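Sensor protein (Shewanella oneidensis, PDB 3LIC) probably acts as a membrane-bound sensor histidine kinase of a two-component system, detecting an extracellular signal through a domain of the PDC fold. Local coordinates at residues V246-V249 against W254-V257; V241-V246 against E264-L269. One frame throughout, in Å; residues are numbered along the deposited sequence.

Contact 1. Residues V246-V249 against W254-V257; sequences VAEV and WRVV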
loop_
_atom_site.group_PDB
_atom_site.type_symbol
_atom_site.label_atom_id
_atom_site.label_comp_id
_atom_site.label_asym_id
_atom_site.label_seq_id
_atom_site.Cartn_x
_atom_site.Cartn_y
_atom_site.Cartn_z
ATOM N N VAL A 246 -2.908 16.292 -8.705
ATOM C CA VAL A 246 -1.905 15.326 -8.324
ATOM C C VAL A 246 -1.158 15.951 -7.179
ATOM O O VAL A 246 -0.741 17.088 -7.282
ATOM C CB VAL A 246 -0.881 15.151 -9.476
ATOM C CG1 VAL A 246 0.322 14.229 -9.072
ATOM C CG2 VAL A 246 -1.569 14.681 -10.745
ATOM N N ALA A 247 -0.960 15.206 -6.085
ATOM C CA ALA A 247 -0.144 15.685 -4.979
ATOM C C ALA A 247 0.879 14.610 -4.687
ATOM O O ALA A 247 0.610 13.415 -4.828
ATOM C CB ALA A 247 -0.978 15.942 -3.763
ATOM N N GLU A 248 2.055 15.049 -4.264
ATOM C CA GLU A 248 3.117 14.132 -3.932
ATOM C C GLU A 248 3.141 13.723 -2.430
ATOM O O GLU A 248 2.820 14.510 -1.527
ATOM C CB GLU A 248 4.437 14.743 -4.353
ATOM C CG GLU A 248 5.569 13.802 -4.116
ATOM C CD GLU A 248 6.723 14.068 -5.040
ATOM O OE1 GLU A 248 6.737 13.462 -6.135
ATOM O OE2 GLU A 248 7.595 14.887 -4.666
ATOM N N VAL A 249 3.455 12.462 -2.169
ATOM C CA VAL A 249 3.767 12.042 -0.787
ATOM C C VAL A 249 5.264 12.292 -0.442
ATOM O O VAL A 249 6.186 11.799 -1.125
ATOM C CB VAL A 249 3.424 10.595 -0.616
ATOM C CG1 VAL A 249 3.744 10.137 0.784
ATOM C CG2 VAL A 249 1.981 10.374 -0.943
ATOM N N TRP A 254 5.389 8.734 -3.667
ATOM C CA TRP A 254 4.140 8.292 -4.229
ATOM C C TRP A 254 3.298 9.545 -4.524
ATOM O O TRP A 254 3.547 10.638 -3.914
ATOM C CB TRP A 254 3.404 7.380 -3.263
ATOM C CG TRP A 254 4.141 6.139 -2.937
ATOM C CD1 TRP A 254 5.476 5.853 -3.184
ATOM C CD2 TRP A 254 3.610 4.998 -2.240
ATOM N NE1 TRP A 254 5.771 4.599 -2.700
ATOM C CE2 TRP A 254 4.648 4.062 -2.118
ATOM C CE3 TRP A 254 2.342 4.672 -1.756
ATOM C CZ2 TRP A 254 4.472 2.846 -1.487
ATOM C CZ3 TRP A 254 2.168 3.463 -1.139
ATOM C CH2 TRP A 254 3.225 2.569 -0.998
ATOM N N ARG A 255 2.336 9.356 -5.458
ATOM C CA ARG A 255 1.326 10.351 -5.834
ATOM C C ARG A 255 -0.132 10.002 -5.459
ATOM O O ARG A 255 -0.590 8.867 -5.606
ATOM C CB ARG A 255 1.352 10.608 -7.335
ATOM C CG ARG A 255 2.226 11.806 -7.781
ATOM C CD ARG A 255 3.704 11.508 -7.662
ATOM N NE ARG A 255 4.103 10.218 -8.239
ATOM C CZ ARG A 255 4.314 9.990 -9.531
ATOM N NH1 ARG A 255 4.124 10.948 -10.420
ATOM N NH2 ARG A 255 4.694 8.773 -9.930
ATOM N N VAL A 256 -0.887 11.011 -5.055
ATOM C CA VAL A 256 -2.291 10.826 -4.874
ATOM C C VAL A 256 -2.893 11.669 -5.937
ATOM O O VAL A 256 -2.505 12.828 -6.084
ATOM C CB VAL A 256 -2.725 11.343 -3.513
ATOM C CG1 VAL A 256 -4.243 11.491 -3.457
ATOM C CG2 VAL A 256 -2.220 10.356 -2.420
ATOM N N VAL A 257 -3.808 11.088 -6.702
ATOM C CA VAL A 257 -4.533 11.837 -7.718
ATOM C C VAL A 257 -6.014 11.914 -7.346
ATOM O O VAL A 257 -6.645 10.887 -7.149
ATOM C CB VAL A 257 -4.443 11.129 -9.082
ATOM C CG1 VAL A 257 -5.157 11.967 -10.183
ATOM C CG2 VAL A 257 -2.981 10.825 -9.435
#
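The carboxylate of E248 and the guanidinium of R255 sit near each other with their planes turned 71° apart, and they do not pair: E248 OE1 comes 3.9 Å from R255 CD but 4.7 Å from R255 NE. The guanidinium is spent on backbone carbonyls, NH2 on D187 O and NH1 on L224 O, with NE in a weak bond to K253 O. W254 sends its indole away from the partner strand to meet W132 edge-to-face, leaving its CB 4.0 Å from V249 CG2.

These residues form the end of an antiparallel beta hairpin, strands 241-248 and 255-261, inside the five-stranded sheet of a PDC-type domain. A247 and V256 make the hydrogen-bonded pair: A247 N to V256 O and V256 N to A247 O are each 2.8 Å, both nearly straight. Next to the turn V249 N also donates to W254 O, although the modelled separation is doubtfully short.

V246, E248, R255 and V257 share one face of the sheet, where helix 218-226 packs on the two valines. The first methylenes of R255 run alongside V246, its CG against V246 CG1; the bends at chi2 (72°) and chi3 (48°) then turn the guanidinium off that line. V246 CG2 touches V257 CG2 at 4.3 Å. On the other face helix 2-46 lies against A247 and V256.

Contact 2. Residues V241-V246 against E264-L269; sequences VYLASV and ELFASL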
loop_
_atom_site.group_PDB
_atom_site.type_symbol
_atom_site.label_atom_id
_atom_site.label_comp_id
_atom_site.label_asym_id
_atom_site.label_seq_id
_atom_site.Cartn_x
_atom_site.Cartn_y
_atom_site.Cartn_z
ATOM N N VAL A 241 -14.484 13.628 -19.619
ATOM C CA VAL A 241 -13.427 14.564 -19.181
ATOM C C VAL A 241 -13.421 14.745 -17.655
ATOM O O VAL A 241 -14.479 15.010 -17.057
ATOM C CB VAL A 241 -13.636 15.972 -19.824
ATOM C CG1 VAL A 241 -12.397 16.864 -19.622
ATOM C CG2 VAL A 241 -13.897 15.805 -21.298
ATOM N N TYR A 242 -12.247 14.610 -17.042
ATOM C CA TYR A 242 -12.065 14.840 -15.611
ATOM C C TYR A 242 -11.197 16.065 -15.414
ATOM O O TYR A 242 -10.307 16.312 -16.209
ATOM C CB TYR A 242 -11.345 13.653 -14.968
ATOM C CG TYR A 242 -12.172 12.409 -14.909
ATOM C CD1 TYR A 242 -12.790 12.014 -13.722
ATOM C CD2 TYR A 242 -12.332 11.627 -16.021
ATOM C CE1 TYR A 242 -13.570 10.863 -13.665
ATOM C CE2 TYR A 242 -13.085 10.513 -15.986
ATOM C CZ TYR A 242 -13.702 10.122 -14.813
ATOM O OH TYR A 242 -14.441 8.969 -14.815
ATOM N N LEU A 243 -11.411 16.786 -14.323
ATOM C CA LEU A 243 -10.400 17.667 -13.802
ATOM C C LEU A 243 -9.684 16.901 -12.680
ATOM O O LEU A 243 -10.337 16.188 -11.897
ATOM C CB LEU A 243 -11.061 18.974 -13.288
ATOM C CG LEU A 243 -11.198 20.156 -14.284
ATOM C CD1 LEU A 243 -11.690 19.764 -15.644
ATOM C CD2 LEU A 243 -12.060 21.248 -13.667
ATOM N N ALA A 244 -8.357 17.007 -12.610
ATOM C CA ALA A 244 -7.554 16.153 -11.694
ATOM C C ALA A 244 -6.493 16.982 -11.020
ATOM O O ALA A 244 -6.008 17.994 -11.573
ATOM C CB ALA A 244 -6.903 15.038 -12.438
ATOM N N SER A 245 -6.140 16.569 -9.822
ATOM C CA SER A 245 -5.098 17.214 -9.094
ATOM C C SER A 245 -4.218 16.135 -8.519
ATOM O O SER A 245 -4.714 15.198 -7.895
ATOM C CB SER A 245 -5.692 18.066 -7.985
ATOM O OG SER A 245 -4.688 18.690 -7.256
ATOM N N VAL A 246 -2.908 16.292 -8.705
ATOM C CA VAL A 246 -1.905 15.326 -8.324
ATOM C C VAL A 246 -1.158 15.951 -7.179
ATOM O O VAL A 246 -0.741 17.088 -7.282
ATOM C CB VAL A 246 -0.881 15.151 -9.476
ATOM C CG1 VAL A 246 0.322 14.229 -9.072
ATOM C CG2 VAL A 246 -1.569 14.681 -10.745
ATOM N N GLU A 264 -19.971 17.014 -13.571
ATOM C CA GLU A 264 -20.351 16.925 -12.169
ATOM C C GLU A 264 -19.704 18.052 -11.370
ATOM O O GLU A 264 -20.359 18.669 -10.540
ATOM C CB GLU A 264 -19.930 15.553 -11.594
ATOM C CG GLU A 264 -19.830 15.555 -10.096
ATOM C CD GLU A 264 -19.404 14.195 -9.474
ATOM O OE1 GLU A 264 -19.298 13.156 -10.189
ATOM O OE2 GLU A 264 -19.220 14.198 -8.239
ATOM N N LEU A 265 -18.428 18.340 -11.602
ATOM C CA LEU A 265 -17.850 19.450 -10.837
ATOM C C LEU A 265 -18.588 20.770 -11.160
ATOM O O LEU A 265 -18.948 21.529 -10.220
ATOM C CB LEU A 265 -16.337 19.598 -11.044
ATOM C CG LEU A 265 -15.467 18.523 -10.407
ATOM C CD1 LEU A 265 -14.011 18.692 -10.876
ATOM C CD2 LEU A 265 -15.587 18.636 -8.869
ATOM N N PHE A 266 -18.795 21.041 -12.470
ATOM C CA PHE A 266 -19.586 22.240 -12.881
ATOM C C PHE A 266 -21.031 22.216 -12.347
ATOM O O PHE A 266 -21.478 23.175 -11.747
ATOM C CB PHE A 266 -19.531 22.489 -14.400
ATOM C CG PHE A 266 -18.210 23.060 -14.861
ATOM C CD1 PHE A 266 -17.050 22.294 -14.828
ATOM C CD2 PHE A 266 -18.111 24.389 -15.293
ATOM C CE1 PHE A 266 -15.799 22.824 -15.246
ATOM C CE2 PHE A 266 -16.841 24.928 -15.721
ATOM C CZ PHE A 266 -15.699 24.152 -15.685
ATOM N N ALA A 267 -21.750 21.104 -12.502
ATOM C CA ALA A 267 -23.117 21.048 -11.923
ATOM C C ALA A 267 -23.213 21.523 -10.436
ATOM O O ALA A 267 -24.072 22.377 -10.155
ATOM C CB ALA A 267 -23.761 19.686 -12.119
ATOM N N SER A 268 -22.374 21.008 -9.500
ATOM C CA SER A 268 -22.461 21.459 -8.081
ATOM C C SER A 268 -22.180 22.925 -7.963
ATOM O O SER A 268 -23.067 23.688 -7.623
ATOM C CB SER A 268 -21.506 20.761 -7.097
ATOM O OG SER A 268 -21.525 19.383 -7.296
ATOM N N LEU A 269 -20.937 23.330 -8.214
ATOM C CA LEU A 269 -20.625 24.763 -8.193
ATOM C C LEU A 269 -21.758 25.474 -8.950
ATOM O O LEU A 269 -21.852 25.444 -10.173
ATOM C CB LEU A 269 -19.277 25.042 -8.856
ATOM C CG LEU A 269 -18.420 26.171 -8.293
ATOM C CD1 LEU A 269 -19.125 27.501 -8.466
ATOM C CD2 LEU A 269 -18.115 25.931 -6.808
#
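L243 reaches out from its strand to L265 and F266 on the C-terminal helix, and everything that passes between 241-246 and 264-269 goes through these three residues. Start at L243 CB: it already makes the closest approach, 3.8 Å from L265 CD1. CG then turns off beside the backbone N, chi1 -91°, well away from a staggered value, and stands farther from that methyl: L243 CG is 4.6 Å from L265 CD1. The two methyls divide at the tip. L243 CD2 heads for the helix and lies near both partners, 4.3 Å from L265 CD1 and 4.4 Å from F266 CE1, meeting the phenyl ring obliquely. L243 CD1 hangs back, 5.1 Å from F266 CE1.

From the helix side, L265 comes to meet it with an outstretched chain: CD1 lies anti to CA (chi2 172°), which carries that methyl across to the strand, where it is touched by both CB and CD2 of L243. The CA atoms of L243 and L265 are still 8.2 Å apart, so only side chains bridge the gap. No hydrogen bond crosses it, and the buried area is a modest 119 Å².

L243 is itself locked into the sheet by backbone bonds to V260 on strand 255-261, the strand whose V260 also takes the side of L265. Helix 2-46, the long N-terminal helix, closes the cluster, placing Y11 and L14 against L243, and L10 and Y3 against F266. Helix 262-268, tethered by the salt bridge from E264 to R182, thus packs L265 and F266 against inner strands 241-248 and 255-261 and against helix 2-46, at the end of the modelled chain.

Both contacts use strand 241-248, and their segments overlap at V246, which takes part only in contact 1; their centres lie about 18 Å apart. Contact 1 is the inner one, with seven of its eight residues buried, and ties this strand to its sheet neighbour 255-261 mainly through backbone hydrogen bonds. Contact 2 is farther from the chain's centre, only partly buried, and purely apolar, joining the strand to the helix that directly follows 255-261. Between them V257 CG1 packs on S245 O and A244 CB. Helix 2-46 runs past both, against A247 and V256 at one and L243 and F266 at the other.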